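Local structure of UPF0135 protein SA1388 (Staphylococcus aureus subsp. aureus, 3LNL) at residues B[168-174]-B[198-204]; B[138-142]-B[218-223]; B[304-310]-B[324-330]. The protein is of unknown function but belongs to the GTP cyclohydrolase I type 2/NIF3 family, binds zinc and forms a toroidal hexamer capped by PII-like domains. The protein carries 2 engineered substitutions. All coordinates share one frame; numbering follows the deposited sequence.

Contact 1: residues B[168-174]-B[198-204]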
loop_
_atom_site.group_PDB
_atom_site.type_symbol
_atom_site.label_atom_id
_atom_site.label_comp_id
_atom_site.label_asym_id
_atom_site.label_seq_id
_atom_site.Cartn_x
_atom_site.Cartn_y
_atom_site.Cartn_z
ATOM N N CYS B 168 12.615 43.496 7.852
ATOM C CA CYS B 168 11.156 43.473 7.724
ATOM C C CYS B 168 10.530 42.820 8.935
ATOM O O CYS B 168 10.476 41.596 9.028
ATOM C CB CYS B 168 10.739 42.717 6.468
ATOM S SG CYS B 168 11.604 43.359 5.032
ATOM N N PHE B 169 10.079 43.655 9.859
ATOM C CA PHE B 169 9.443 43.207 11.083
ATOM C C PHE B 169 8.101 43.896 11.184
ATOM O O PHE B 169 7.916 44.989 10.625
ATOM C CB PHE B 169 10.271 43.611 12.310
ATOM C CG PHE B 169 11.564 42.860 12.471
ATOM C CD1 PHE B 169 11.573 41.537 12.912
ATOM C CD2 PHE B 169 12.787 43.494 12.241
ATOM C CE1 PHE B 169 12.769 40.847 13.089
ATOM C CE2 PHE B 169 13.996 42.814 12.422
ATOM C CZ PHE B 169 13.986 41.490 12.851
ATOM N N PHE B 170 7.175 43.259 11.895
ATOM C CA PHE B 170 5.958 43.914 12.356
ATOM C C PHE B 170 5.895 43.892 13.892
ATOM O O PHE B 170 6.093 42.852 14.524
ATOM C CB PHE B 170 4.722 43.276 11.747
ATOM C CG PHE B 170 3.452 43.931 12.172
ATOM C CD1 PHE B 170 3.005 45.075 11.536
ATOM C CD2 PHE B 170 2.699 43.407 13.223
ATOM C CE1 PHE B 170 1.824 45.687 11.936
ATOM C CE2 PHE B 170 1.513 44.021 13.631
ATOM C CZ PHE B 170 1.074 45.158 12.980
ATOM N N GLU B 171 5.599 45.054 14.475
ATOM C CA GLU B 171 5.657 45.256 15.932
ATOM C C GLU B 171 4.289 45.514 16.585
ATOM O O GLU B 171 3.511 46.386 16.167
ATOM C CB GLU B 171 6.617 46.390 16.279
ATOM C CG GLU B 171 8.061 45.952 16.304
ATOM C CD GLU B 171 9.005 47.099 16.601
ATOM O OE1 GLU B 171 9.045 48.042 15.787
ATOM O OE2 GLU B 171 9.697 47.054 17.638
ATOM N N SER B 172 4.046 44.743 17.641
ATOM C CA SER B 172 2.768 44.684 18.321
ATOM C C SER B 172 3.086 44.979 19.788
ATOM O O SER B 172 4.081 44.478 20.306
ATOM C CB SER B 172 2.146 43.271 18.139
ATOM O OG SER B 172 2.723 42.535 17.023
ATOM N N GLU B 173 2.278 45.799 20.450
ATOM C CA GLU B 173 2.458 46.013 21.886
ATOM C C GLU B 173 1.433 45.209 22.666
ATOM O O GLU B 173 0.295 45.058 22.235
ATOM C CB GLU B 173 2.358 47.488 22.245
ATOM C CG GLU B 173 3.466 48.336 21.641
ATOM C CD GLU B 173 3.691 49.614 22.421
ATOM O OE1 GLU B 173 2.692 50.324 22.689
ATOM O OE2 GLU B 173 4.858 49.900 22.781
ATOM N N GLY B 174 1.861 44.678 23.806
ATOM C CA GLY B 174 0.991 43.879 24.667
ATOM C C GLY B 174 1.613 43.639 26.030
ATOM O O GLY B 174 2.749 44.040 26.288
ATOM N N ASP B 198 5.192 44.467 30.394
ATOM C CA ASP B 198 4.963 45.096 29.089
ATOM C C ASP B 198 5.917 44.494 28.067
ATOM O O ASP B 198 7.133 44.557 28.249
ATOM C CB ASP B 198 5.213 46.608 29.157
ATOM C CG ASP B 198 4.218 47.328 30.043
ATOM O OD1 ASP B 198 3.005 47.190 29.793
ATOM O OD2 ASP B 198 4.647 48.041 30.984
ATOM N N GLU B 199 5.375 43.919 26.997
ATOM C CA GLU B 199 6.209 43.315 25.961
ATOM C C GLU B 199 5.872 43.808 24.561
ATOM O O GLU B 199 4.776 44.311 24.298
ATOM C CB GLU B 199 6.100 41.794 26.009
ATOM C CG GLU B 199 6.105 41.234 27.413
ATOM C CD GLU B 199 6.473 39.776 27.457
ATOM O OE1 GLU B 199 5.762 38.951 26.839
ATOM O OE2 GLU B 199 7.480 39.454 28.114
ATOM N N VAL B 200 6.848 43.656 23.669
ATOM C CA VAL B 200 6.654 43.863 22.249
ATOM C C VAL B 200 6.683 42.492 21.562
ATOM O O VAL B 200 7.671 41.745 21.652
ATOM C CB VAL B 200 7.718 44.805 21.637
ATOM C CG1 VAL B 200 7.521 44.916 20.145
ATOM C CG2 VAL B 200 7.639 46.186 22.275
ATOM N N LYS B 201 5.571 42.176 20.901
ATOM C CA LYS B 201 5.466 41.004 20.052
ATOM C C LYS B 201 5.961 41.392 18.658
ATOM O O LYS B 201 5.300 42.143 17.923
ATOM C CB LYS B 201 4.017 40.511 20.008
ATOM C CG LYS B 201 3.778 39.288 19.132
ATOM C CD LYS B 201 2.273 39.000 18.945
ATOM C CE LYS B 201 2.081 37.891 17.937
ATOM N NZ LYS B 201 0.847 38.028 17.111
ATOM N N ILE B 202 7.140 40.897 18.310
ATOM C CA ILE B 202 7.724 41.149 16.997
ATOM C C ILE B 202 7.440 39.938 16.088
ATOM O O ILE B 202 7.523 38.795 16.527
ATOM C CB ILE B 202 9.243 41.377 17.083
ATOM C CG1 ILE B 202 9.608 42.224 18.316
ATOM C CG2 ILE B 202 9.755 42.062 15.809
ATOM C CD1 ILE B 202 11.103 42.632 18.401
ATOM N N GLU B 203 7.089 40.207 14.836
ATOM C CA GLU B 203 6.793 39.162 13.846
ATOM C C GLU B 203 7.632 39.337 12.565
ATOM O O GLU B 203 7.983 40.449 12.167
ATOM C CB GLU B 203 5.312 39.168 13.458
ATOM C CG GLU B 203 4.324 39.325 14.634
ATOM C CD GLU B 203 2.858 39.390 14.185
ATOM O OE1 GLU B 203 1.965 39.483 15.060
ATOM O OE2 GLU B 203 2.589 39.351 12.963
ATOM N N PHE B 204 7.936 38.222 11.927
ATOM C CA PHE B 204 8.573 38.242 10.619
ATOM C C PHE B 204 8.414 36.883 9.935
ATOM O O PHE B 204 7.968 35.894 10.550
ATOM C CB PHE B 204 10.050 38.649 10.727
ATOM C CG PHE B 204 10.869 37.751 11.605
ATOM C CD1 PHE B 204 11.661 36.743 11.051
ATOM C CD2 PHE B 204 10.870 37.920 12.986
ATOM C CE1 PHE B 204 12.430 35.916 11.853
ATOM C CE2 PHE B 204 11.645 37.103 13.790
ATOM C CZ PHE B 204 12.429 36.092 13.218
#

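Contact 2: residues B[138-142]-B[218-223]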
loop_
_atom_site.group_PDB
_atom_site.type_symbol
_atom_site.label_atom_id
_atom_site.label_comp_id
_atom_site.label_asym_id
_atom_site.label_seq_id
_atom_site.Cartn_x
_atom_site.Cartn_y
_atom_site.Cartn_z
ATOM N N VAL B 138 7.281 33.806 12.236
ATOM C CA VAL B 138 7.997 33.746 13.495
ATOM C C VAL B 138 7.457 34.838 14.391
ATOM O O VAL B 138 7.346 35.986 13.963
ATOM C CB VAL B 138 9.509 33.970 13.287
ATOM C CG1 VAL B 138 10.289 33.777 14.621
ATOM C CG2 VAL B 138 10.030 33.010 12.225
ATOM N N GLN B 139 7.102 34.470 15.619
ATOM C CA GLN B 139 6.618 35.407 16.624
ATOM C C GLN B 139 7.474 35.274 17.880
ATOM O O GLN B 139 7.549 34.204 18.473
ATOM C CB GLN B 139 5.139 35.134 16.975
ATOM C CG GLN B 139 4.196 35.458 15.802
ATOM C CD GLN B 139 2.709 35.217 16.104
ATOM O OE1 GLN B 139 1.848 35.901 15.536
ATOM N NE2 GLN B 139 2.407 34.249 16.970
ATOM N N THR B 140 8.125 36.362 18.266
ATOM C CA THR B 140 8.796 36.440 19.561
ATOM C C THR B 140 8.229 37.607 20.391
ATOM O O THR B 140 7.654 38.559 19.854
ATOM C CB THR B 140 10.344 36.578 19.446
ATOM O OG1 THR B 140 10.841 35.780 18.359
ATOM C CG2 THR B 140 11.001 36.106 20.714
ATOM N N TYR B 141 8.389 37.487 21.707
ATOM C CA TYR B 141 7.931 38.474 22.668
ATOM C C TYR B 141 9.151 39.010 23.415
ATOM O O TYR B 141 9.978 38.228 23.898
ATOM C CB TYR B 141 6.927 37.813 23.610
ATOM C CG TYR B 141 5.755 37.226 22.855
ATOM C CD1 TYR B 141 5.846 35.971 22.259
ATOM C CD2 TYR B 141 4.563 37.944 22.706
ATOM C CE1 TYR B 141 4.773 35.436 21.547
ATOM C CE2 TYR B 141 3.488 37.415 22.000
ATOM C CZ TYR B 141 3.604 36.162 21.421
ATOM O OH TYR B 141 2.545 35.636 20.722
ATOM N N ILE B 142 9.263 40.338 23.490
ATOM C CA ILE B 142 10.497 41.004 23.954
ATOM C C ILE B 142 10.243 42.423 24.552
ATOM O O ILE B 142 9.447 43.190 24.012
ATOM C CB ILE B 142 11.533 41.058 22.775
ATOM C CG1 ILE B 142 12.953 41.275 23.299
ATOM C CG2 ILE B 142 11.139 42.119 21.738
ATOM C CD1 ILE B 142 14.025 41.106 22.249
ATOM N N ILE B 218 17.412 33.056 17.565
ATOM C CA ILE B 218 16.491 33.643 18.553
ATOM C C ILE B 218 16.976 33.335 19.974
ATOM O O ILE B 218 17.178 34.248 20.771
ATOM C CB ILE B 218 15.037 33.162 18.383
ATOM C CG1 ILE B 218 14.373 33.821 17.170
ATOM C CG2 ILE B 218 14.201 33.500 19.613
ATOM C CD1 ILE B 218 13.003 33.243 16.868
ATOM N N LYS B 219 17.173 32.050 20.265
ATOM C CA LYS B 219 17.710 31.606 21.569
ATOM C C LYS B 219 19.003 32.331 21.938
ATOM O O LYS B 219 19.186 32.729 23.086
ATOM C CB LYS B 219 17.940 30.088 21.590
ATOM C CG LYS B 219 16.675 29.298 21.822
ATOM C CD LYS B 219 16.966 27.818 21.942
ATOM C CE LYS B 219 15.693 27.005 21.848
ATOM N NZ LYS B 219 15.850 25.675 22.482
ATOM N N GLN B 220 19.874 32.508 20.948
ATOM C CA GLN B 220 21.165 33.165 21.146
ATOM C C GLN B 220 21.056 34.643 21.541
ATOM O O GLN B 220 21.689 35.080 22.509
ATOM C CB GLN B 220 22.012 33.050 19.879
ATOM C CG GLN B 220 23.397 33.662 20.014
ATOM C CD GLN B 220 24.255 33.461 18.786
ATOM O OE1 GLN B 220 23.785 33.011 17.740
ATOM N NE2 GLN B 220 25.531 33.803 18.904
ATOM N N TYR B 221 20.271 35.414 20.789
ATOM C CA TYR B 221 20.257 36.864 20.986
ATOM C C TYR B 221 19.067 37.384 21.778
ATOM O O TYR B 221 18.919 38.594 21.913
ATOM C CB TYR B 221 20.360 37.604 19.647
ATOM C CG TYR B 221 21.595 37.255 18.852
ATOM C CD1 TYR B 221 22.862 37.630 19.283
ATOM C CD2 TYR B 221 21.491 36.553 17.660
ATOM C CE1 TYR B 221 23.998 37.307 18.538
ATOM C CE2 TYR B 221 22.610 36.226 16.907
ATOM C CZ TYR B 221 23.862 36.601 17.345
ATOM O OH TYR B 221 24.961 36.260 16.579
ATOM N N HIS B 222 18.234 36.500 22.327
ATOM C CA HIS B 222 17.069 36.954 23.113
ATOM C C HIS B 222 17.471 37.424 24.543
ATOM O O HIS B 222 18.409 36.877 25.136
ATOM C CB HIS B 222 15.993 35.864 23.188
ATOM C CG HIS B 222 14.607 36.397 23.398
ATOM N ND1 HIS B 222 14.146 36.815 24.628
ATOM C CD2 HIS B 222 13.578 36.565 22.533
ATOM C CE1 HIS B 222 12.897 37.231 24.510
ATOM N NE2 HIS B 222 12.529 37.089 23.249
ATOM N N PRO B 223 16.776 38.454 25.082
ATOM C CA PRO B 223 16.893 38.851 26.483
ATOM C C PRO B 223 16.590 37.736 27.483
ATOM O O PRO B 223 17.426 37.452 28.335
ATOM C CB PRO B 223 15.860 39.973 26.607
ATOM C CG PRO B 223 15.880 40.611 25.292
ATOM C CD PRO B 223 16.064 39.488 24.305
#

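Contact 3: residues B[304-310]-B[324-330]. With ZN (zinc ion), chain F.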
loop_
_atom_site.group_PDB
_atom_site.type_symbol
_atom_site.label_atom_id
_atom_site.label_comp_id
_atom_site.label_asym_id
_atom_site.label_seq_id
_atom_site.Cartn_x
_atom_site.Cartn_y
_atom_site.Cartn_z
ATOM N N VAL B 304 -11.298 25.090 -23.838
ATOM C CA VAL B 304 -10.620 23.968 -24.473
ATOM C C VAL B 304 -9.321 23.720 -23.707
ATOM O O VAL B 304 -8.718 24.654 -23.125
ATOM C CB VAL B 304 -10.348 24.241 -26.013
ATOM C CG1 VAL B 304 -9.451 25.509 -26.215
ATOM C CG2 VAL B 304 -9.741 23.010 -26.718
ATOM N N PHE B 305 -8.981 22.444 -23.628
ATOM C CA PHE B 305 -7.808 21.962 -23.008
ATOM C C PHE B 305 -6.883 21.443 -24.090
ATOM O O PHE B 305 -7.240 20.543 -24.824
ATOM C CB PHE B 305 -8.127 20.870 -22.024
ATOM C CG PHE B 305 -6.933 20.383 -21.243
ATOM C CD1 PHE B 305 -6.304 21.211 -20.315
ATOM C CD2 PHE B 305 -6.398 19.103 -21.472
ATOM C CE1 PHE B 305 -5.222 20.765 -19.580
ATOM C CE2 PHE B 305 -5.291 18.657 -20.765
ATOM C CZ PHE B 305 -4.691 19.486 -19.816
ATOM N N VAL B 306 -5.694 22.033 -24.181
ATOM C CA VAL B 306 -4.711 21.707 -25.206
ATOM C C VAL B 306 -3.572 20.929 -24.599
ATOM O O VAL B 306 -2.945 21.369 -23.594
ATOM C CB VAL B 306 -4.124 22.985 -25.855
ATOM C CG1 VAL B 306 -3.030 22.617 -26.898
ATOM C CG2 VAL B 306 -5.255 23.839 -26.487
ATOM N N THR B 307 -3.297 19.752 -25.172
ATOM C CA THR B 307 -2.245 18.886 -24.651
ATOM C C THR B 307 -1.766 17.918 -25.744
ATOM O O THR B 307 -2.111 18.083 -26.915
ATOM C CB THR B 307 -2.719 18.136 -23.373
ATOM O OG1 THR B 307 -1.593 17.618 -22.667
ATOM C CG2 THR B 307 -3.702 16.966 -23.663
ATOM N N GLY B 308 -0.978 16.926 -25.360
ATOM C CA GLY B 308 -0.551 15.847 -26.260
ATOM C C GLY B 308 -0.892 14.489 -25.726
ATOM O O GLY B 308 -1.415 14.376 -24.609
ATOM N N ASP B 309 -0.615 13.456 -26.542
ATOM C CA ASP B 309 -0.767 12.021 -26.200
ATOM C C ASP B 309 -2.202 11.701 -25.738
ATOM O O ASP B 309 -2.385 10.943 -24.802
ATOM C CB ASP B 309 0.200 11.597 -25.060
ATOM C CG ASP B 309 1.638 11.319 -25.514
ATOM O OD1 ASP B 309 1.905 11.138 -26.699
ATOM O OD2 ASP B 309 2.540 11.244 -24.620
ATOM N N ILE B 310 -3.221 12.272 -26.386
ATOM C CA ILE B 310 -4.608 11.971 -25.997
ATOM C C ILE B 310 -5.009 10.605 -26.568
ATOM O O ILE B 310 -4.767 10.308 -27.755
ATOM C CB ILE B 310 -5.593 13.055 -26.435
ATOM C CG1 ILE B 310 -5.083 14.436 -25.960
ATOM C CG2 ILE B 310 -6.984 12.727 -25.883
ATOM C CD1 ILE B 310 -5.977 15.633 -26.264
ATOM N N ASN B 324 -13.904 20.180 -24.243
ATOM C CA ASN B 324 -13.263 20.281 -25.513
ATOM C C ASN B 324 -11.732 20.088 -25.430
ATOM O O ASN B 324 -11.088 20.622 -24.542
ATOM C CB ASN B 324 -13.580 21.624 -26.160
ATOM C CG ASN B 324 -15.038 21.848 -26.321
ATOM O OD1 ASN B 324 -15.747 20.970 -26.809
ATOM N ND2 ASN B 324 -15.514 23.007 -25.911
ATOM N N LEU B 325 -11.179 19.302 -26.346
ATOM C CA LEU B 325 -9.747 18.995 -26.317
ATOM C C LEU B 325 -9.121 19.270 -27.671
ATOM O O LEU B 325 -9.804 19.180 -28.685
ATOM C CB LEU B 325 -9.505 17.531 -25.996
ATOM C CG LEU B 325 -10.080 16.954 -24.724
ATOM C CD1 LEU B 325 -9.860 15.402 -24.751
ATOM C CD2 LEU B 325 -9.509 17.588 -23.478
ATOM N N ILE B 326 -7.845 19.640 -27.647
ATOM C CA ILE B 326 -6.972 19.587 -28.810
ATOM C C ILE B 326 -5.694 18.826 -28.439
ATOM O O ILE B 326 -4.987 19.153 -27.477
ATOM C CB ILE B 326 -6.592 20.989 -29.415
ATOM C CG1 ILE B 326 -7.836 21.802 -29.751
ATOM C CG2 ILE B 326 -5.745 20.790 -30.682
ATOM C CD1 ILE B 326 -7.626 23.253 -30.045
ATOM N N ASP B 327 -5.396 17.807 -29.238
ATOM C CA ASP B 327 -4.123 17.113 -29.222
ATOM C C ASP B 327 -3.178 17.766 -30.202
ATOM O O ASP B 327 -3.283 17.572 -31.407
ATOM C CB ASP B 327 -4.336 15.642 -29.569
ATOM C CG ASP B 327 -3.136 14.748 -29.261
ATOM O OD1 ASP B 327 -2.017 15.268 -29.057
ATOM O OD2 ASP B 327 -3.336 13.506 -29.238
ATOM N N ILE B 328 -2.212 18.517 -29.674
ATOM C CA ILE B 328 -1.166 19.120 -30.507
ATOM C C ILE B 328 0.088 18.220 -30.615
ATOM O O ILE B 328 1.109 18.609 -31.244
ATOM C CB ILE B 328 -0.729 20.484 -30.002
ATOM C CG1 ILE B 328 -0.277 20.433 -28.542
ATOM C CG2 ILE B 328 -1.827 21.496 -30.247
ATOM C CD1 ILE B 328 0.464 21.762 -28.063
ATOM N N ASN B 329 -0.023 17.032 -30.013
ATOM C CA ASN B 329 1.050 16.048 -29.888
ATOM C C ASN B 329 2.024 16.422 -28.781
ATOM O O ASN B 329 2.212 17.609 -28.445
ATOM C CB ASN B 329 1.730 15.783 -31.242
ATOM C CG ASN B 329 0.721 15.376 -32.332
ATOM O OD1 ASN B 329 -0.182 14.572 -32.073
ATOM N ND2 ASN B 329 0.804 16.020 -33.503
ATOM N N HIS B 330 2.544 15.409 -28.115
ATOM C CA HIS B 330 3.502 15.594 -27.048
ATOM C C HIS B 330 4.736 16.270 -27.639
ATOM O O HIS B 330 5.343 17.141 -26.977
ATOM C CB HIS B 330 3.849 14.212 -26.526
ATOM C CG HIS B 330 4.633 14.155 -25.251
ATOM N ND1 HIS B 330 4.361 13.204 -24.278
ATOM C CD2 HIS B 330 5.685 14.873 -24.802
ATOM C CE1 HIS B 330 5.249 13.327 -23.297
ATOM N NE2 HIS B 330 6.002 14.390 -23.541
HETATM ZN ZN ZN F . 7.141 15.687 -21.992
HETATM O O HOH W 1 1.584 12.654 -28.783
HETATM O O HOH W 2 7.431 13.761 -20.880
HETATM O O HOH W 3 5.180 15.627 -20.941
HETATM O O HOH W 4 7.603 16.713 -20.144
#

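Contact 1: residues B[168-174]-B[198-204]
Ser172 meets Lys201 in a hydrogen-bonded pair of two antiparallel strands, and its side chain adds a third link to the usual two. Besides the backbone exchange, in which Ser172 N gives to Lys201 O at 2.9 Å, the hydroxyl OG bonds to the same Lys201 O at 2.8 Å. The two donors come from opposite faces of the carbonyl plane, so one oxygen is held from both sides. With chi1 at -19°, OG is nearly eclipsed with the backbone N, an unusual torsion that brings the hydroxyl to the carbonyl oxygen of Lys201.

On the same face of the sheet Glu203 pairs with Phe170, again by two backbone bonds. Its carboxylate lies alongside the Phe170 ring, the planes 56° apart, with OE2 4.1 Å from Phe170 CD2. The acid has two further partners: Lys201 NZ approaches OE1 from above the carboxylate plane in a 2.8 Å salt bridge, and OE2 is hydrogen-bonded by the hydroxyl of Tyr141 of a neighbouring subunit.

Just ahead of the first paired residue, Phe169 directs a ring edge toward the face of Phe204 in an offset T-shaped stack, with planes at 82° and CE1 3.5 Å from Phe204 CD2, while its CD1 touches Ile202 CG2. Ile202 and Val200 also carry Val147 of helix 147-156, which covers the face they share. Phe170 and Glu171 pair with a strand of the same neighbouring subunit. Such strand pairing, continued from one subunit to the next, belongs to the sheet of the PII-like domain, whose trimers cap the toroid.

Contact 2: residues B[138-142]-B[218-223]
His222 reaches strand 138-142 with its imidazole edge, the one polar link between the two segments. NE2 donates to Tyr141 O at 2.9 Å, but the N-H...O angle of 128° makes this a weak, bent bond. The other ring nitrogen, ND1, accepts from the backbone N of Tyr224, so both ring nitrogens have a partner, the one at NE2 weak. CG lies anti to the backbone N (chi1 -154°), which swings the ring from the end of helix 211-221 across to the strand.

The same ring edge is packed by a methyl: Thr140 CG2 sits 3.1 Å from His222 NE2, close to the ring plane. Alternation along the strand sends Val138, Thr140 and Ile142 toward the helix, as expected where helices cover one side of a sheet, here the alpha/beta layering of the PII-like domain.

Apolar contacts complete the interface. Val138 CG1 and Ile218 CD1 meet tip to tip at 3.6 Å, and that Ile218 methyl also lies 3.7 Å from Thr140 OG1, a buried hydroxyl without a partner in the model. Ile142 lays its CD1 over one face of the His222 imidazole and crosses Pro223 at about a right angle, CD1 lying a tight 3.3 Å from Pro223 CD.

Contact 3: residues B[304-310]-B[324-330]
Asp327 OD2 takes the backbone N-H of Ile310 at 3.1 Å from above its carboxylate plane, and also the side chain of Arg271 in a salt bridge. The other oxygen, OD1, accepts from Asn329 N at 2.8 Å on its anti side, closing an Asx turn. One buried carboxylate thus ties the loop after strand 304-307 to the turn after strand 325-327, and the arginine would be expected to favour the charged form of the aspartate.

Beyond this turn stands His330, whose ND1 donates a nearly straight 2.7 Å bond to Asp309 OD2. The oxygen lies in the imidazole plane, yet the nitrogen stands above the plane of the carboxylate, the two groups being turned 63° apart. A water linked to Asp309 OD1 and His330 N bridges the same residues again. With ND1 committed in this way, NE2 is directed at a zinc ion 2.3 Å away, where His69, Glu333 and three waters complete the coordination. Asp309 is therefore a second-shell residue that fixes the rotation of a metal ligand, and its OD1 is also bonded by the backbone N of His312 of a neighbouring subunit.

Further back, four backbone bonds join the two segments, among them Thr307 N to Ile326 O at 2.9 Å. Apolar contacts flank the strands: Ile310 CD1 lies 4.0 Å from Leu325 CB, and Val306 CG1 lies against Ile328 CG2. Two parallel strands joined through helix 312-321 form a beta-alpha-beta unit, whose carboxy-terminal loops present a histidine to the dinuclear zinc centre of this NIF3-like fold.

Contacts 1 and 2 are neighbours, their centres 11 Å apart, and share a sheet: strand 197-207 lies between strands 170-176 and 125-142, and backbone bonds such as Val200 N to Ile142 O join the two directly. Along the chain contact 1 is nested inside the loop that contact 2 closes, and strand 197-207 is followed in the chain by helix 211-221. Contact 3 follows later, about 52 Å from contact 1 and 54 Å from contact 2 between centres, on the opposite side of the chain's centre. Long strands 125-142 and 240-253, paired with each other, run between the two regions, which places the PII-like lid well away from the zinc site.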